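Local coordinates for protein Dhd127_b (Synthetic construct, PDB 6DLM) that pairs through its helical hairpin with a different designed partner chain, forming a synthetic coiled-coil heterodimer meant to associate selectively, at residues L12-H17 with D65-L70; L19-E24 with K54-E59; Q29-E34 with R47-R52. All blocks are in the same frame, centred on the assembly; numbering follows the deposited sequence.

Contact 1. Residues L12-H17 with D65-L70; sequences LDSQEH and DRNVRL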
loop_
_atom_site.group_PDB
_atom_site.type_symbol
_atom_site.label_atom_id
_atom_site.label_comp_id
_atom_site.label_asym_id
_atom_site.label_seq_id
_atom_site.Cartn_x
_atom_site.Cartn_y
_atom_site.Cartn_z
ATOM N N LEU B 12 14.881 -3.502 8.012
ATOM C CA LEU B 12 14.717 -2.255 7.290
ATOM C C LEU B 12 14.883 -2.454 5.776
ATOM O O LEU B 12 14.116 -1.901 5.006
ATOM C CB LEU B 12 15.708 -1.216 7.797
ATOM C CG LEU B 12 15.514 -0.819 9.260
ATOM C CD1 LEU B 12 16.615 0.128 9.710
ATOM C CD2 LEU B 12 14.147 -0.205 9.467
ATOM N N ASP B 13 15.861 -3.252 5.367
ATOM C CA ASP B 13 16.044 -3.513 3.943
ATOM C C ASP B 13 14.794 -4.184 3.357
ATOM O O ASP B 13 14.338 -3.803 2.302
ATOM C CB ASP B 13 17.246 -4.430 3.708
ATOM C CG ASP B 13 18.566 -3.768 4.050
ATOM O OD1 ASP B 13 18.573 -2.550 4.285
ATOM O OD2 ASP B 13 19.586 -4.467 4.076
ATOM N N SER B 14 14.265 -5.165 4.063
ATOM C CA SER B 14 13.058 -5.851 3.635
ATOM C C SER B 14 11.859 -4.884 3.583
ATOM O O SER B 14 11.075 -4.938 2.653
ATOM C CB SER B 14 12.764 -7.014 4.575
ATOM O OG SER B 14 11.758 -7.845 4.049
ATOM N N GLN B 15 11.737 -4.017 4.580
ATOM C CA GLN B 15 10.665 -3.024 4.594
ATOM C C GLN B 15 10.780 -2.060 3.408
ATOM O O GLN B 15 9.794 -1.773 2.768
ATOM C CB GLN B 15 10.708 -2.208 5.886
ATOM C CG GLN B 15 10.193 -2.944 7.103
ATOM C CD GLN B 15 8.684 -2.999 7.139
ATOM O OE1 GLN B 15 8.086 -4.044 6.913
ATOM N NE2 GLN B 15 8.064 -1.860 7.386
ATOM N N GLU B 16 11.984 -1.582 3.126
ATOM C CA GLU B 16 12.194 -0.682 1.991
ATOM C C GLU B 16 11.841 -1.372 0.668
ATOM O O GLU B 16 11.234 -0.766 -0.192
ATOM C CB GLU B 16 13.622 -0.165 1.961
ATOM C CG GLU B 16 14.054 0.484 3.260
ATOM C CD GLU B 16 13.793 1.969 3.297
ATOM O OE1 GLU B 16 14.525 2.675 4.013
ATOM O OE2 GLU B 16 12.871 2.431 2.596
ATOM N N HIS B 17 12.209 -2.635 0.537
ATOM C CA HIS B 17 11.842 -3.381 -0.651
ATOM C C HIS B 17 10.311 -3.461 -0.746
ATOM O O HIS B 17 9.756 -3.258 -1.814
ATOM C CB HIS B 17 12.421 -4.784 -0.590
ATOM C CG HIS B 17 12.064 -5.637 -1.762
ATOM N ND1 HIS B 17 12.762 -5.602 -2.947
ATOM C CD2 HIS B 17 11.092 -6.563 -1.925
ATOM C CE1 HIS B 17 12.229 -6.463 -3.794
ATOM N NE2 HIS B 17 11.212 -7.055 -3.200
ATOM N N ASP B 65 3.171 -9.847 5.723
ATOM C CA ASP B 65 2.918 -10.832 6.763
ATOM C C ASP B 65 4.245 -11.408 7.274
ATOM O O ASP B 65 4.428 -11.561 8.470
ATOM C CB ASP B 65 2.072 -11.978 6.214
ATOM C CG ASP B 65 0.599 -11.628 6.089
ATOM O OD1 ASP B 65 0.202 -10.530 6.496
ATOM O OD2 ASP B 65 -0.163 -12.475 5.592
ATOM N N ARG B 66 5.158 -11.696 6.360
ATOM C CA ARG B 66 6.461 -12.220 6.740
ATOM C C ARG B 66 7.270 -11.207 7.554
ATOM O O ARG B 66 7.863 -11.551 8.559
ATOM C CB ARG B 66 7.233 -12.627 5.494
ATOM C CG ARG B 66 8.651 -13.080 5.762
ATOM C CD ARG B 66 9.644 -12.159 5.082
ATOM N NE ARG B 66 9.673 -12.349 3.640
ATOM C CZ ARG B 66 9.796 -11.367 2.754
ATOM N NH1 ARG B 66 9.711 -10.101 3.129
ATOM N NH2 ARG B 66 9.988 -11.656 1.484
ATOM N N ASN B 67 7.277 -9.956 7.115
ATOM C CA ASN B 67 7.982 -8.896 7.841
ATOM C C ASN B 67 7.403 -8.682 9.242
ATOM O O ASN B 67 8.140 -8.456 10.182
ATOM C CB ASN B 67 7.958 -7.590 7.059
ATOM C CG ASN B 67 8.749 -7.674 5.773
ATOM O OD1 ASN B 67 9.457 -8.634 5.544
ATOM N ND2 ASN B 67 8.631 -6.666 4.941
ATOM N N VAL B 68 6.090 -8.749 9.353
ATOM C CA VAL B 68 5.448 -8.625 10.650
ATOM C C VAL B 68 5.881 -9.770 11.581
ATOM O O VAL B 68 6.145 -9.536 12.746
ATOM C CB VAL B 68 3.927 -8.599 10.509
ATOM C CG1 VAL B 68 3.260 -8.751 11.862
ATOM C CG2 VAL B 68 3.512 -7.306 9.828
ATOM N N ARG B 69 5.981 -10.983 11.052
ATOM C CA ARG B 69 6.432 -12.093 11.877
ATOM C C ARG B 69 7.852 -11.816 12.391
ATOM O O ARG B 69 8.121 -12.001 13.562
ATOM C CB ARG B 69 6.450 -13.394 11.078
ATOM C CG ARG B 69 5.090 -13.928 10.689
ATOM C CD ARG B 69 5.165 -15.388 10.264
ATOM N NE ARG B 69 5.879 -15.555 9.009
ATOM C CZ ARG B 69 5.305 -15.515 7.814
ATOM N NH1 ARG B 69 4.002 -15.311 7.710
ATOM N NH2 ARG B 69 6.030 -15.676 6.725
ATOM N N LEU B 70 8.728 -11.367 11.506
ATOM C CA LEU B 70 10.094 -11.033 11.891
ATOM C C LEU B 70 10.148 -9.883 12.900
ATOM O O LEU B 70 10.904 -9.948 13.850
ATOM C CB LEU B 70 10.927 -10.689 10.663
ATOM C CG LEU B 70 11.015 -11.821 9.646
ATOM C CD1 LEU B 70 11.831 -11.405 8.438
ATOM C CD2 LEU B 70 11.594 -13.074 10.280
HETATM O O HOH W 1 9.729 -7.266 1.861
#

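Contact 2. Residues L19-E24 with K54-E59; sequences LRLIEE and KEIADE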
loop_
_atom_site.group_PDB
_atom_site.type_symbol
_atom_site.label_atom_id
_atom_site.label_comp_id
_atom_site.label_asym_id
_atom_site.label_seq_id
_atom_site.Cartn_x
_atom_site.Cartn_y
_atom_site.Cartn_z
ATOM N N LEU B 19 8.153 -1.338 0.542
ATOM C CA LEU B 19 7.654 -0.011 0.201
ATOM C C LEU B 19 7.775 0.248 -1.316
ATOM O O LEU B 19 6.895 0.843 -1.899
ATOM C CB LEU B 19 8.384 1.075 0.986
ATOM C CG LEU B 19 8.049 1.162 2.476
ATOM C CD1 LEU B 19 8.730 2.378 3.080
ATOM C CD2 LEU B 19 6.548 1.225 2.703
ATOM N N ARG B 20 8.851 -0.207 -1.936
ATOM C CA ARG B 20 8.984 -0.028 -3.375
ATOM C C ARG B 20 7.858 -0.768 -4.119
ATOM O O ARG B 20 7.291 -0.222 -5.050
ATOM C CB ARG B 20 10.361 -0.467 -3.859
ATOM C CG ARG B 20 11.439 0.549 -3.531
ATOM C CD ARG B 20 12.768 0.247 -4.197
ATOM N NE ARG B 20 13.425 -0.910 -3.622
ATOM C CZ ARG B 20 14.182 -0.873 -2.534
ATOM N NH1 ARG B 20 14.368 0.268 -1.897
ATOM N NH2 ARG B 20 14.745 -1.977 -2.080
ATOM N N LEU B 21 7.542 -1.989 -3.708
ATOM C CA LEU B 21 6.423 -2.710 -4.314
ATOM C C LEU B 21 5.089 -1.977 -4.058
ATOM O O LEU B 21 4.264 -1.879 -4.946
ATOM C CB LEU B 21 6.352 -4.141 -3.800
ATOM C CG LEU B 21 5.431 -5.094 -4.558
ATOM C CD1 LEU B 21 5.770 -5.159 -6.037
ATOM C CD2 LEU B 21 5.508 -6.476 -3.947
ATOM N N ILE B 22 4.907 -1.468 -2.848
ATOM C CA ILE B 22 3.703 -0.716 -2.521
ATOM C C ILE B 22 3.588 0.543 -3.388
ATOM O O ILE B 22 2.527 0.856 -3.884
ATOM C CB ILE B 22 3.692 -0.333 -1.032
ATOM C CG1 ILE B 22 3.424 -1.579 -0.187
ATOM C CG2 ILE B 22 2.646 0.730 -0.762
ATOM C CD1 ILE B 22 3.509 -1.343 1.301
ATOM N N GLU B 23 4.687 1.260 -3.560
ATOM C CA GLU B 23 4.670 2.434 -4.429
ATOM C C GLU B 23 4.348 2.024 -5.887
ATOM O O GLU B 23 3.653 2.744 -6.577
ATOM C CB GLU B 23 5.943 3.254 -4.281
ATOM C CG GLU B 23 6.109 3.720 -2.839
ATOM C CD GLU B 23 6.778 5.070 -2.706
ATOM O OE1 GLU B 23 6.309 5.887 -1.892
ATOM O OE2 GLU B 23 7.771 5.317 -3.415
ATOM N N GLU B 24 4.830 0.870 -6.316
ATOM C CA GLU B 24 4.487 0.376 -7.642
ATOM C C GLU B 24 2.964 0.162 -7.725
ATOM O O GLU B 24 2.355 0.501 -8.725
ATOM C CB GLU B 24 5.208 -0.933 -7.946
ATOM C CG GLU B 24 4.833 -1.529 -9.291
ATOM C CD GLU B 24 5.729 -2.689 -9.702
ATOM O OE1 GLU B 24 6.832 -2.822 -9.143
ATOM O OE2 GLU B 24 5.335 -3.464 -10.593
ATOM N N LYS B 54 -4.169 -6.672 -8.536
ATOM C CA LYS B 54 -4.446 -7.841 -7.729
ATOM C C LYS B 54 -3.171 -8.686 -7.529
ATOM O O LYS B 54 -2.930 -9.158 -6.431
ATOM C CB LYS B 54 -5.539 -8.689 -8.369
ATOM C CG LYS B 54 -6.930 -8.084 -8.306
ATOM C CD LYS B 54 -7.940 -9.010 -8.965
ATOM C CE LYS B 54 -9.339 -8.428 -9.005
ATOM N NZ LYS B 54 -10.135 -9.012 -10.124
ATOM N N GLU B 55 -2.376 -8.876 -8.577
ATOM C CA GLU B 55 -1.139 -9.643 -8.442
ATOM C C GLU B 55 -0.159 -8.985 -7.481
ATOM O O GLU B 55 0.409 -9.639 -6.624
ATOM C CB GLU B 55 -0.398 -9.720 -9.779
ATOM C CG GLU B 55 -0.968 -10.646 -10.828
ATOM C CD GLU B 55 -0.086 -10.689 -12.067
ATOM O OE1 GLU B 55 0.567 -9.667 -12.377
ATOM O OE2 GLU B 55 -0.039 -11.743 -12.729
ATOM N N ILE B 56 0.059 -7.693 -7.660
ATOM C CA ILE B 56 0.968 -6.978 -6.784
ATOM C C ILE B 56 0.471 -6.979 -5.330
ATOM O O ILE B 56 1.239 -7.257 -4.429
ATOM C CB ILE B 56 1.181 -5.537 -7.262
ATOM C CG1 ILE B 56 1.675 -5.532 -8.706
ATOM C CG2 ILE B 56 2.169 -4.827 -6.362
ATOM C CD1 ILE B 56 1.848 -4.147 -9.279
ATOM N N ALA B 57 -0.814 -6.742 -5.123
ATOM C CA ALA B 57 -1.372 -6.754 -3.767
ATOM C C ALA B 57 -1.189 -8.110 -3.073
ATOM O O ALA B 57 -0.939 -8.154 -1.882
ATOM C CB ALA B 57 -2.844 -6.391 -3.788
ATOM N N ASP B 58 -1.329 -9.194 -3.817
ATOM C CA ASP B 58 -1.137 -10.504 -3.227
ATOM C C ASP B 58 0.300 -10.677 -2.707
ATOM O O ASP B 58 0.506 -11.164 -1.616
ATOM C CB ASP B 58 -1.440 -11.578 -4.256
ATOM C CG ASP B 58 -1.226 -12.961 -3.715
ATOM O OD1 ASP B 58 -2.223 -13.636 -3.423
ATOM O OD2 ASP B 58 -0.057 -13.361 -3.565
ATOM N N GLU B 59 1.272 -10.296 -3.518
ATOM C CA GLU B 59 2.672 -10.337 -3.118
ATOM C C GLU B 59 2.952 -9.372 -1.940
ATOM O O GLU B 59 3.711 -9.697 -1.050
ATOM C CB GLU B 59 3.569 -10.018 -4.309
ATOM C CG GLU B 59 5.056 -10.044 -4.010
ATOM C CD GLU B 59 5.567 -11.411 -3.591
ATOM O OE1 GLU B 59 6.736 -11.489 -3.183
ATOM O OE2 GLU B 59 4.803 -12.393 -3.659
#

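Contact 3. Residues Q29-E34 with R47-R52; sequences QKELLE and RELVRR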
loop_
_atom_site.group_PDB
_atom_site.type_symbol
_atom_site.label_atom_id
_atom_site.label_comp_id
_atom_site.label_asym_id
_atom_site.label_seq_id
_atom_site.Cartn_x
_atom_site.Cartn_y
_atom_site.Cartn_z
ATOM N N GLN B 29 -2.396 2.100 -9.477
ATOM C CA GLN B 29 -3.697 2.629 -9.086
ATOM C C GLN B 29 -3.896 4.102 -9.503
ATOM O O GLN B 29 -4.998 4.498 -9.854
ATOM C CB GLN B 29 -3.923 2.410 -7.597
ATOM C CG GLN B 29 -4.192 0.951 -7.291
ATOM C CD GLN B 29 -5.608 0.543 -7.666
ATOM O OE1 GLN B 29 -6.552 1.244 -7.366
ATOM N NE2 GLN B 29 -5.748 -0.599 -8.319
ATOM N N LYS B 30 -2.860 4.927 -9.403
ATOM C CA LYS B 30 -2.971 6.299 -9.862
ATOM C C LYS B 30 -3.250 6.359 -11.382
ATOM O O LYS B 30 -4.057 7.162 -11.812
ATOM C CB LYS B 30 -1.714 7.084 -9.512
ATOM C CG LYS B 30 -1.840 8.571 -9.783
ATOM C CD LYS B 30 -3.060 9.172 -9.104
ATOM C CE LYS B 30 -2.918 9.152 -7.590
ATOM N NZ LYS B 30 -3.896 10.028 -6.885
ATOM N N GLU B 31 -2.583 5.534 -12.176
ATOM C CA GLU B 31 -2.879 5.549 -13.609
ATOM C C GLU B 31 -4.353 5.165 -13.825
ATOM O O GLU B 31 -5.049 5.814 -14.587
ATOM C CB GLU B 31 -1.979 4.597 -14.396
ATOM C CG GLU B 31 -2.330 4.516 -15.879
ATOM C CD GLU B 31 -1.512 3.492 -16.654
ATOM O OE1 GLU B 31 -0.497 3.028 -16.134
ATOM O OE2 GLU B 31 -1.872 3.167 -17.793
ATOM N N LEU B 32 -4.812 4.161 -13.099
ATOM C CA LEU B 32 -6.190 3.725 -13.224
ATOM C C LEU B 32 -7.156 4.857 -12.866
ATOM O O LEU B 32 -8.085 5.125 -13.602
ATOM C CB LEU B 32 -6.400 2.524 -12.302
ATOM C CG LEU B 32 -7.790 1.931 -12.132
ATOM C CD1 LEU B 32 -8.364 1.512 -13.466
ATOM C CD2 LEU B 32 -7.760 0.747 -11.182
ATOM N N LEU B 33 -6.912 5.535 -11.760
ATOM C CA LEU B 33 -7.762 6.650 -11.363
ATOM C C LEU B 33 -7.723 7.821 -12.362
ATOM O O LEU B 33 -8.749 8.396 -12.678
ATOM C CB LEU B 33 -7.365 7.140 -9.984
ATOM C CG LEU B 33 -8.074 8.397 -9.503
ATOM C CD1 LEU B 33 -9.582 8.205 -9.464
ATOM C CD2 LEU B 33 -7.539 8.777 -8.138
ATOM N N GLU B 34 -6.540 8.172 -12.840
ATOM C CA GLU B 34 -6.431 9.248 -13.824
ATOM C C GLU B 34 -7.173 8.906 -15.130
ATOM O O GLU B 34 -7.818 9.755 -15.715
ATOM C CB GLU B 34 -4.970 9.615 -14.062
ATOM C CG GLU B 34 -4.377 10.307 -12.849
ATOM C CD GLU B 34 -3.057 11.009 -13.110
ATOM O OE1 GLU B 34 -2.247 10.500 -13.885
ATOM O OE2 GLU B 34 -2.834 12.071 -12.512
ATOM N N ARG B 47 -8.867 -2.547 -17.134
ATOM C CA ARG B 47 -9.045 -3.917 -16.688
ATOM C C ARG B 47 -7.682 -4.568 -16.453
ATOM O O ARG B 47 -7.523 -5.331 -15.522
ATOM C CB ARG B 47 -9.848 -4.724 -17.706
ATOM C CG ARG B 47 -11.341 -4.471 -17.659
ATOM C CD ARG B 47 -11.966 -5.003 -16.377
ATOM N NE ARG B 47 -13.419 -4.885 -16.407
ATOM C CZ ARG B 47 -14.221 -5.103 -15.373
ATOM N NH1 ARG B 47 -13.729 -5.461 -14.204
ATOM N NH2 ARG B 47 -15.530 -4.971 -15.523
ATOM N N GLU B 48 -6.718 -4.290 -17.327
ATOM C CA GLU B 48 -5.371 -4.822 -17.143
ATOM C C GLU B 48 -4.708 -4.255 -15.868
ATOM O O GLU B 48 -4.020 -4.980 -15.172
ATOM C CB GLU B 48 -4.502 -4.566 -18.369
ATOM C CG GLU B 48 -3.035 -4.904 -18.186
ATOM C CD GLU B 48 -2.768 -6.374 -17.915
ATOM O OE1 GLU B 48 -1.616 -6.709 -17.585
ATOM O OE2 GLU B 48 -3.700 -7.186 -18.033
ATOM N N LEU B 49 -4.908 -2.972 -15.590
ATOM C CA LEU B 49 -4.368 -2.367 -14.366
ATOM C C LEU B 49 -4.968 -3.024 -13.116
ATOM O O LEU B 49 -4.277 -3.215 -12.131
ATOM C CB LEU B 49 -4.603 -0.861 -14.332
ATOM C CG LEU B 49 -3.850 -0.079 -15.400
ATOM C CD1 LEU B 49 -4.375 1.341 -15.504
ATOM C CD2 LEU B 49 -2.357 -0.103 -15.124
ATOM N N VAL B 50 -6.252 -3.325 -13.165
ATOM C CA VAL B 50 -6.883 -4.019 -12.061
ATOM C C VAL B 50 -6.260 -5.409 -11.884
ATOM O O VAL B 50 -5.923 -5.781 -10.781
ATOM C CB VAL B 50 -8.393 -4.183 -12.289
ATOM C CG1 VAL B 50 -8.968 -5.194 -11.308
ATOM C CG2 VAL B 50 -9.096 -2.847 -12.169
ATOM N N ARG B 51 -6.072 -6.138 -12.975
ATOM C CA ARG B 51 -5.477 -7.467 -12.886
ATOM C C ARG B 51 -4.064 -7.399 -12.299
ATOM O O ARG B 51 -3.731 -8.162 -11.410
ATOM C CB ARG B 51 -5.413 -8.110 -14.274
ATOM C CG ARG B 51 -5.039 -9.579 -14.274
ATOM C CD ARG B 51 -4.640 -10.058 -15.659
ATOM N NE ARG B 51 -3.381 -9.465 -16.085
ATOM C CZ ARG B 51 -2.197 -9.822 -15.608
ATOM N NH1 ARG B 51 -2.112 -10.782 -14.704
ATOM N NH2 ARG B 51 -1.094 -9.229 -16.034
ATOM N N ARG B 52 -3.244 -6.484 -12.787
ATOM C CA ARG B 52 -1.913 -6.315 -12.226
ATOM C C ARG B 52 -1.977 -5.880 -10.750
ATOM O O ARG B 52 -1.206 -6.359 -9.935
ATOM C CB ARG B 52 -1.111 -5.288 -13.018
ATOM C CG ARG B 52 -0.963 -5.609 -14.489
ATOM C CD ARG B 52 -0.079 -4.582 -15.185
ATOM N NE ARG B 52 0.027 -4.844 -16.612
ATOM C CZ ARG B 52 0.723 -4.104 -17.462
ATOM N NH1 ARG B 52 1.379 -3.046 -17.035
ATOM N NH2 ARG B 52 0.754 -4.429 -18.741
#

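Contact 1. Residues L12-H17 with D65-L70
S14 and N67 meet in the groove between two antiparallel helices, where S14 OG donates a hydrogen bond of 2.9 Å to N67 OD1. The hydroxyl stands anti to its own backbone nitrogen (chi1 -169°), which places OG beside the asparagine amide. N67 OD1 is also gripped by R66 NH1, at 2.8 Å, and the two donors approach from opposite faces of the amide plane. With both donors engaged, the amide is held against flipping and its nitrogen is directed at Q15, where N67 ND2 makes a weak bond of 3.3 Å to Q15 OE1. The two side chains pass alongside one another, head to tail, with their amide planes 69° apart. A water completes the cluster, donating to S14 O at 2.8 Å and accepting from R66 NH1. Asparagine suits this buried place because it both donates and accepts; a leucine here would probably leave S14 OG and Q15 OE1 without their mate across the groove. Beyond the hairpin, Q15 NE2 bonds to H67 NE2 of the Dhd127_a chain. Such a linked set of polar side chains, in part buried, is consistent with the hydrogen-bond networks used in designed coiled-coil heterodimers, where they are thought to favour correct pairing.

Contact 2. Residues L19-E24 with K54-E59
E59 OE1 is gripped by two groups of its own helix, a salt bridge from R62 NH2 and a hydrogen bond from Q63 NE2, while the aliphatic part of E59 lies against L21 on the facing helix. Glutamate suits this position at the edge of the seam because it can do both jobs: E59 CG touches L21 CD2 at 3.6 Å, and the bend at chi2 (63°) swings the carboxylate off L21, where R62 and Q63 hold it. L21 uses its other methyl on I56, with L21 CD1 3.6 Å from I56 CG2, and the two branched side chains cross obliquely. I56 has a second arm for a second neighbour. I56 CD1 lies against the extended chain of E24, 4.0 Å from E24 CG and 3.8 Å from E24 OE2, crossing it at about a right angle. Leucine and isoleucine thus supply the apolar centre, and the stems of two glutamates flank it. The segments run antiparallel at 158°, their axes 9.8 Å apart at closest approach. L21 also touches I60 and Q63 farther along helix 44-75. Both helices reach the Dhd127_a chain, I22 packing on its L18 as well as on I60 and K54 NZ bridging to its E30, while L21 and I56 close an outward-facing seam of the hairpin.

Contact 3. Residues Q29-E34 with R47-R52
Knobs-into-holes packing, the signature of coiled coils, appears here near the turn of the helical hairpin: L49 of helix 44-75 is the knob, and E31 and L32, together with T28 and I35, form the hole on helix 7-37. The segment axes approach to 9.6 Å and run antiparallel at 155°. L49 enters with CG anti to its carbonyl carbon (chi1 -66°), which brings CD1 down onto the opposite backbone, 3.7 Å from L32 N and 4.0 Å from L32 CB. The chain of E31 runs across the leucine at about a right angle, with E31 CD 3.8 Å from L49 CD1. Glutamate suits this flank of the leucine because CG and the carboxylate both lie along the methyls of L49, while the charge is met by R45 in a salt bridge through OE2. Beside the hole L32 CD2 lies 4.0 Å from V50 CG2, the two apolar branches meeting at a slant. Both residues continue into the subunit interface: L32 packs on S29 and V50 on E30 of the Dhd127_a chain. The outer surface of 47-52 is charged instead, and there E48 binds two arginines of its own helix. R51 holds the carboxylate side-on, NE to E48 OE2 and NH2 to E48 OE1, each at 3.0 Å, while R52 NE meets E48 OE1 from the anti side at 2.7 Å.

All three contacts join helix 7-37 to helix 44-75, nested one inside the next like rungs of a hairpin: contact 3 lies nearest the turn, contact 2 close to the chain's centre, and contact 1 toward the termini. The centres of contacts 1 and 3 are about 26 Å apart, on opposite sides of the chain's centre. Contact 3 is buried and mainly apolar, with one glutamate along its flank, and has the largest interface of the three; contact 2 lies at the surface, where leucine and isoleucine are flanked by glutamates. Contact 1 is partly buried yet joined by polar groups, trading hydrophobic packing for directional bonds. From contact 3 to contact 1 the chemistry thus shifts from mainly apolar to polar.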